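Local coordinates for topoisomerase IV subunit A (Escherichia coli, PDB 1ZVT), which is a subunit of a DNA-decatenating type II topoisomerase, whose C-terminal beta-pinwheel domain probably binds DNA and helps set substrate specificity, at residues Gln45-Ile59 against Leu78-Glu92. Residues are numbered along the deposited sequence; the frame is centred on the assembly and turned at random.
Sequences QPVVFVDSTGRSYAI and LTLPPGATVDHMLME
Tyr57 packs against residues Leu78 to Pro81 and meets them from CB to its hydroxyl. CB touches Leu78 CD2 at 3.7 Å; the ring takes Leu78 CD1 over one face, a CH-pi contact 4.3 Å from the centroid; CZ and CE1 pack against Leu80 CD2. With CG anti to the carbonyl carbon (chi1 -52°), the ring runs out beside Asp51, and OH donates to Asp51 OD2 (2.7 Å) on the anti side, tilted out of the carboxylate plane. A phenylalanine here removes the hydroxyl and would probably leave the carboxylate held through OD1 alone, with OD2 short of a donor.

Asp51 suits the turn to Gly54 because its other oxygen, OD1, takes Thr53 N in an Asx turn, along with Thr53 OG1 and Arg55 N, while Pro81 CD closes on OD2. The strands joined by this hairpin, 47-51 and 55-59, belong to a four-stranded antiparallel blade of the beta-pinwheel, in which 86-90 is an outer strand beside 47-51. A classic bulge interrupts that pairing: Val50 O receives both Asp87 N (3.1 Å) and the longer His88 N (3.3 Å). Beyond it, Ser52 holds Thr85 at two points, its N giving to Thr85 O and its OG receiving Thr85 N (3.0 Å, 164° at the hydrogen).

On the sheet face of Phe49, flexible Met89, its chain extended as far as SD (chi1 180°), lays that sulfur obliquely beside the ring in a Met-aromatic contact, 3.5 Å from CE2, while Val86 CG1 meets CD2. Met89 also touches Ile6 and Leu8 of strand 3-9, joining this blade to the preceding one.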
loop_
_atom_site.group_PDB
_atom_site.type_symbol
_atom_site.label_atom_id
_atom_site.label_comp_id
_atom_site.label_asym_id
_atom_site.label_seq_id
_atom_site.Cartn_x
_atom_site.Cartn_y
_atom_site.Cartn_z
ATOM N N GLN A 45 -3.468 20.223 -3.736
ATOM C CA GLN A 45 -3.846 19.081 -2.917
ATOM C C GLN A 45 -2.537 18.493 -2.378
ATOM O O GLN A 45 -1.519 18.595 -3.037
ATOM C CB GLN A 45 -4.697 18.061 -3.707
ATOM C CG GLN A 45 -4.008 16.827 -4.245
ATOM C CD GLN A 45 -4.849 16.031 -5.262
ATOM O OE1 GLN A 45 -4.952 16.409 -6.406
ATOM N NE2 GLN A 45 -5.442 14.929 -4.827
ATOM N N PRO A 46 -2.550 17.920 -1.170
ATOM C CA PRO A 46 -1.277 17.396 -0.659
ATOM C C PRO A 46 -0.874 16.066 -1.322
ATOM O O PRO A 46 -1.741 15.326 -1.797
ATOM C CB PRO A 46 -1.577 17.164 0.825
ATOM C CG PRO A 46 -3.030 16.837 0.837
ATOM C CD PRO A 46 -3.644 17.739 -0.206
ATOM N N VAL A 47 0.432 15.800 -1.354
ATOM C CA VAL A 47 0.941 14.457 -1.623
ATOM C C VAL A 47 1.367 13.823 -0.309
ATOM O O VAL A 47 1.922 14.492 0.552
ATOM C CB VAL A 47 2.083 14.434 -2.690
ATOM C CG1 VAL A 47 3.243 15.382 -2.356
ATOM C CG2 VAL A 47 2.558 12.964 -2.935
ATOM N N VAL A 48 1.029 12.548 -0.139
ATOM C CA VAL A 48 1.253 11.850 1.130
ATOM C C VAL A 48 2.269 10.725 0.912
ATOM O O VAL A 48 2.272 10.090 -0.147
ATOM C CB VAL A 48 -0.075 11.292 1.663
ATOM C CG1 VAL A 48 0.139 10.157 2.626
ATOM C CG2 VAL A 48 -0.885 12.417 2.324
ATOM N N PHE A 49 3.122 10.510 1.916
ATOM C CA PHE A 49 4.126 9.459 1.943
ATOM C C PHE A 49 3.879 8.618 3.181
ATOM O O PHE A 49 3.546 9.138 4.261
ATOM C CB PHE A 49 5.539 10.064 1.979
ATOM C CG PHE A 49 5.831 10.910 0.780
ATOM C CD1 PHE A 49 5.583 12.280 0.802
ATOM C CD2 PHE A 49 6.292 10.319 -0.399
ATOM C CE1 PHE A 49 5.807 13.071 -0.345
ATOM C CE2 PHE A 49 6.510 11.106 -1.554
ATOM C CZ PHE A 49 6.265 12.483 -1.508
ATOM N N VAL A 50 4.050 7.310 3.035
ATOM C CA VAL A 50 4.010 6.423 4.198
ATOM C C VAL A 50 5.389 5.754 4.362
ATOM O O VAL A 50 5.929 5.193 3.386
ATOM C CB VAL A 50 2.908 5.364 4.043
ATOM C CG1 VAL A 50 2.892 4.482 5.282
ATOM C CG2 VAL A 50 1.525 6.041 3.862
ATOM N N ASP A 51 5.953 5.829 5.563
ATOM C CA ASP A 51 7.274 5.200 5.805
ATOM C C ASP A 51 7.179 3.768 6.308
ATOM O O ASP A 51 6.079 3.256 6.581
ATOM C CB ASP A 51 8.212 6.090 6.670
ATOM C CG ASP A 51 7.896 6.056 8.171
ATOM O OD1 ASP A 51 7.217 5.137 8.657
ATOM O OD2 ASP A 51 8.374 6.963 8.880
ATOM N N SER A 52 8.346 3.117 6.395
ATOM C CA SER A 52 8.425 1.700 6.746
ATOM C C SER A 52 8.000 1.385 8.181
ATOM O O SER A 52 7.839 0.203 8.529
ATOM C CB SER A 52 9.855 1.200 6.506
ATOM O OG SER A 52 10.759 2.022 7.188
ATOM N N THR A 53 7.830 2.415 9.009
ATOM C CA THR A 53 7.404 2.280 10.398
ATOM C C THR A 53 5.912 2.544 10.599
ATOM O O THR A 53 5.404 2.436 11.714
ATOM C CB THR A 53 8.227 3.177 11.362
ATOM O OG1 THR A 53 7.860 4.550 11.201
ATOM C CG2 THR A 53 9.723 3.014 11.140
ATOM N N GLY A 54 5.226 2.860 9.510
ATOM C CA GLY A 54 3.774 3.091 9.555
ATOM C C GLY A 54 3.376 4.535 9.816
ATOM O O GLY A 54 2.207 4.816 10.130
ATOM N N ARG A 55 4.333 5.449 9.690
ATOM C CA ARG A 55 4.025 6.885 9.818
ATOM C C ARG A 55 3.628 7.469 8.468
ATOM O O ARG A 55 4.140 7.042 7.446
ATOM C CB ARG A 55 5.229 7.648 10.399
ATOM C CG ARG A 55 5.607 7.186 11.824
ATOM C CD ARG A 55 6.598 8.153 12.488
ATOM N NE ARG A 55 5.997 9.444 12.841
ATOM C CZ ARG A 55 5.366 9.715 13.988
ATOM N NH1 ARG A 55 5.188 8.772 14.920
ATOM N NH2 ARG A 55 4.896 10.931 14.209
ATOM N N SER A 56 2.724 8.453 8.463
ATOM C CA SER A 56 2.359 9.167 7.227
ATOM C C SER A 56 2.697 10.664 7.316
ATOM O O SER A 56 2.720 11.245 8.403
ATOM C CB SER A 56 0.880 8.984 6.860
ATOM O OG SER A 56 0.031 9.585 7.825
ATOM N N TYR A 57 2.949 11.271 6.155
ATOM C CA TYR A 57 3.433 12.633 6.069
ATOM C C TYR A 57 2.794 13.265 4.856
ATOM O O TYR A 57 2.664 12.600 3.828
ATOM C CB TYR A 57 4.942 12.660 5.834
ATOM C CG TYR A 57 5.789 11.864 6.775
ATOM C CD1 TYR A 57 5.952 10.488 6.601
ATOM C CD2 TYR A 57 6.496 12.495 7.805
ATOM C CE1 TYR A 57 6.775 9.754 7.464
ATOM C CE2 TYR A 57 7.316 11.756 8.665
ATOM C CZ TYR A 57 7.447 10.402 8.471
ATOM O OH TYR A 57 8.228 9.657 9.320
ATOM N N ALA A 58 2.415 14.542 4.956
ATOM C CA ALA A 58 1.931 15.262 3.793
ATOM C C ALA A 58 2.861 16.413 3.415
ATOM O O ALA A 58 3.403 17.099 4.296
ATOM C CB ALA A 58 0.542 15.805 4.046
ATOM N N ILE A 59 3.022 16.628 2.114
ATOM C CA ILE A 59 3.859 17.719 1.597
ATOM C C ILE A 59 3.019 18.494 0.567
ATOM O O ILE A 59 2.248 17.904 -0.185
ATOM C CB ILE A 59 5.154 17.170 0.923
ATOM C CG1 ILE A 59 6.105 16.542 1.960
ATOM C CG2 ILE A 59 5.888 18.256 0.092
ATOM C CD1 ILE A 59 7.450 16.030 1.357
ATOM N N LEU A 78 11.189 15.648 5.621
ATOM C CA LEU A 78 10.508 14.784 6.609
ATOM C C LEU A 78 11.477 14.288 7.638
ATOM O O LEU A 78 12.638 14.003 7.315
ATOM C CB LEU A 78 9.899 13.552 5.917
ATOM C CG LEU A 78 9.104 13.763 4.631
ATOM C CD1 LEU A 78 8.664 12.381 4.064
ATOM C CD2 LEU A 78 7.896 14.663 4.902
ATOM N N THR A 79 10.985 14.164 8.871
ATOM C CA THR A 79 11.780 13.635 9.980
ATOM C C THR A 79 11.469 12.158 10.073
ATOM O O THR A 79 10.462 11.765 10.669
ATOM C CB THR A 79 11.402 14.279 11.302
ATOM O OG1 THR A 79 11.524 15.701 11.190
ATOM C CG2 THR A 79 12.326 13.765 12.415
ATOM N N LEU A 80 12.299 11.347 9.433
ATOM C CA LEU A 80 12.093 9.905 9.435
ATOM C C LEU A 80 12.731 9.270 10.662
ATOM O O LEU A 80 13.797 9.720 11.105
ATOM C CB LEU A 80 12.654 9.292 8.152
ATOM C CG LEU A 80 12.083 9.808 6.822
ATOM C CD1 LEU A 80 12.789 9.166 5.635
ATOM C CD2 LEU A 80 10.580 9.580 6.733
ATOM N N PRO A 81 12.079 8.234 11.228
ATOM C CA PRO A 81 12.700 7.452 12.298
ATOM C C PRO A 81 14.035 6.850 11.847
ATOM O O PRO A 81 14.255 6.654 10.651
ATOM C CB PRO A 81 11.671 6.343 12.562
ATOM C CG PRO A 81 10.367 6.945 12.148
ATOM C CD PRO A 81 10.708 7.768 10.937
ATOM N N PRO A 82 14.941 6.578 12.801
ATOM C CA PRO A 82 16.199 5.914 12.450
ATOM C C PRO A 82 16.004 4.676 11.559
ATOM O O PRO A 82 15.265 3.763 11.921
ATOM C CB PRO A 82 16.773 5.509 13.816
ATOM C CG PRO A 82 16.159 6.435 14.798
ATOM C CD PRO A 82 14.826 6.870 14.240
ATOM N N GLY A 83 16.628 4.665 10.384
ATOM C CA GLY A 83 16.609 3.492 9.505
ATOM C C GLY A 83 15.360 3.308 8.659
ATOM O O GLY A 83 15.286 2.381 7.847
ATOM N N ALA A 84 14.387 4.201 8.830
ATOM C CA ALA A 84 13.124 4.113 8.095
ATOM C C ALA A 84 13.335 4.572 6.670
ATOM O O ALA A 84 14.195 5.433 6.401
ATOM C CB ALA A 84 12.062 4.980 8.767
ATOM N N THR A 85 12.541 4.011 5.764
ATOM C CA THR A 85 12.538 4.395 4.365
ATOM C C THR A 85 11.129 4.845 3.978
ATOM O O THR A 85 10.153 4.468 4.631
ATOM C CB THR A 85 12.922 3.217 3.446
ATOM O OG1 THR A 85 12.115 2.068 3.760
ATOM C CG2 THR A 85 14.410 2.853 3.584
ATOM N N VAL A 86 11.034 5.637 2.914
ATOM C CA VAL A 86 9.730 6.025 2.356
ATOM C C VAL A 86 9.311 5.020 1.303
ATOM O O VAL A 86 9.935 4.907 0.230
ATOM C CB VAL A 86 9.776 7.432 1.740
ATOM C CG1 VAL A 86 8.523 7.718 0.933
ATOM C CG2 VAL A 86 9.955 8.469 2.847
ATOM N N ASP A 87 8.237 4.292 1.591
ATOM C CA ASP A 87 7.890 3.145 0.764
ATOM C C ASP A 87 6.683 3.345 -0.133
ATOM O O ASP A 87 6.522 2.650 -1.140
ATOM C CB ASP A 87 7.677 1.914 1.658
ATOM C CG ASP A 87 8.940 1.489 2.368
ATOM O OD1 ASP A 87 10.045 1.959 1.993
ATOM O OD2 ASP A 87 8.844 0.694 3.329
ATOM N N HIS A 88 5.812 4.286 0.247
ATOM C CA HIS A 88 4.542 4.442 -0.432
ATOM C C HIS A 88 4.193 5.913 -0.596
ATOM O O HIS A 88 4.470 6.723 0.305
ATOM C CB HIS A 88 3.395 3.722 0.309
ATOM C CG HIS A 88 3.768 2.364 0.841
ATOM N ND1 HIS A 88 3.845 1.246 0.041
ATOM C CD2 HIS A 88 4.089 1.956 2.090
ATOM C CE1 HIS A 88 4.209 0.211 0.771
ATOM N NE2 HIS A 88 4.359 0.611 2.019
ATOM N N MET A 89 3.593 6.233 -1.741
ATOM C CA MET A 89 3.210 7.595 -2.088
ATOM C C MET A 89 1.780 7.602 -2.635
ATOM O O MET A 89 1.425 6.747 -3.473
ATOM C CB MET A 89 4.170 8.139 -3.161
ATOM C CG MET A 89 3.876 9.546 -3.612
ATOM S SD MET A 89 5.150 10.292 -4.698
ATOM C CE MET A 89 5.183 9.159 -6.100
ATOM N N LEU A 90 0.962 8.541 -2.171
ATOM C CA LEU A 90 -0.443 8.618 -2.582
ATOM C C LEU A 90 -0.847 10.058 -2.833
ATOM O O LEU A 90 -0.388 10.986 -2.141
ATOM C CB LEU A 90 -1.356 8.078 -1.479
ATOM C CG LEU A 90 -1.275 6.569 -1.244
ATOM C CD1 LEU A 90 -0.194 6.208 -0.237
ATOM C CD2 LEU A 90 -2.639 6.086 -0.776
ATOM N N MET A 91 -1.762 10.246 -3.775
ATOM C CA MET A 91 -2.374 11.534 -4.004
ATOM C C MET A 91 -3.802 11.243 -4.450
ATOM O O MET A 91 -4.013 10.724 -5.545
ATOM C CB MET A 91 -1.593 12.297 -5.081
ATOM C CG MET A 91 -1.775 13.763 -5.075
ATOM S SD MET A 91 -0.479 14.587 -6.037
ATOM C CE MET A 91 -0.770 16.291 -5.613
ATOM N N GLU A 92 -4.761 11.532 -3.576
ATOM C CA GLU A 92 -6.176 11.186 -3.777
ATOM C C GLU A 92 -7.060 12.301 -3.235
ATOM O O GLU A 92 -6.580 13.245 -2.592
ATOM C CB GLU A 92 -6.514 9.876 -3.025
ATOM C CG GLU A 92 -5.607 8.659 -3.368
ATOM C CD GLU A 92 -5.834 8.083 -4.787
ATOM O OE1 GLU A 92 -6.945 8.234 -5.336
ATOM O OE2 GLU A 92 -4.911 7.462 -5.382
#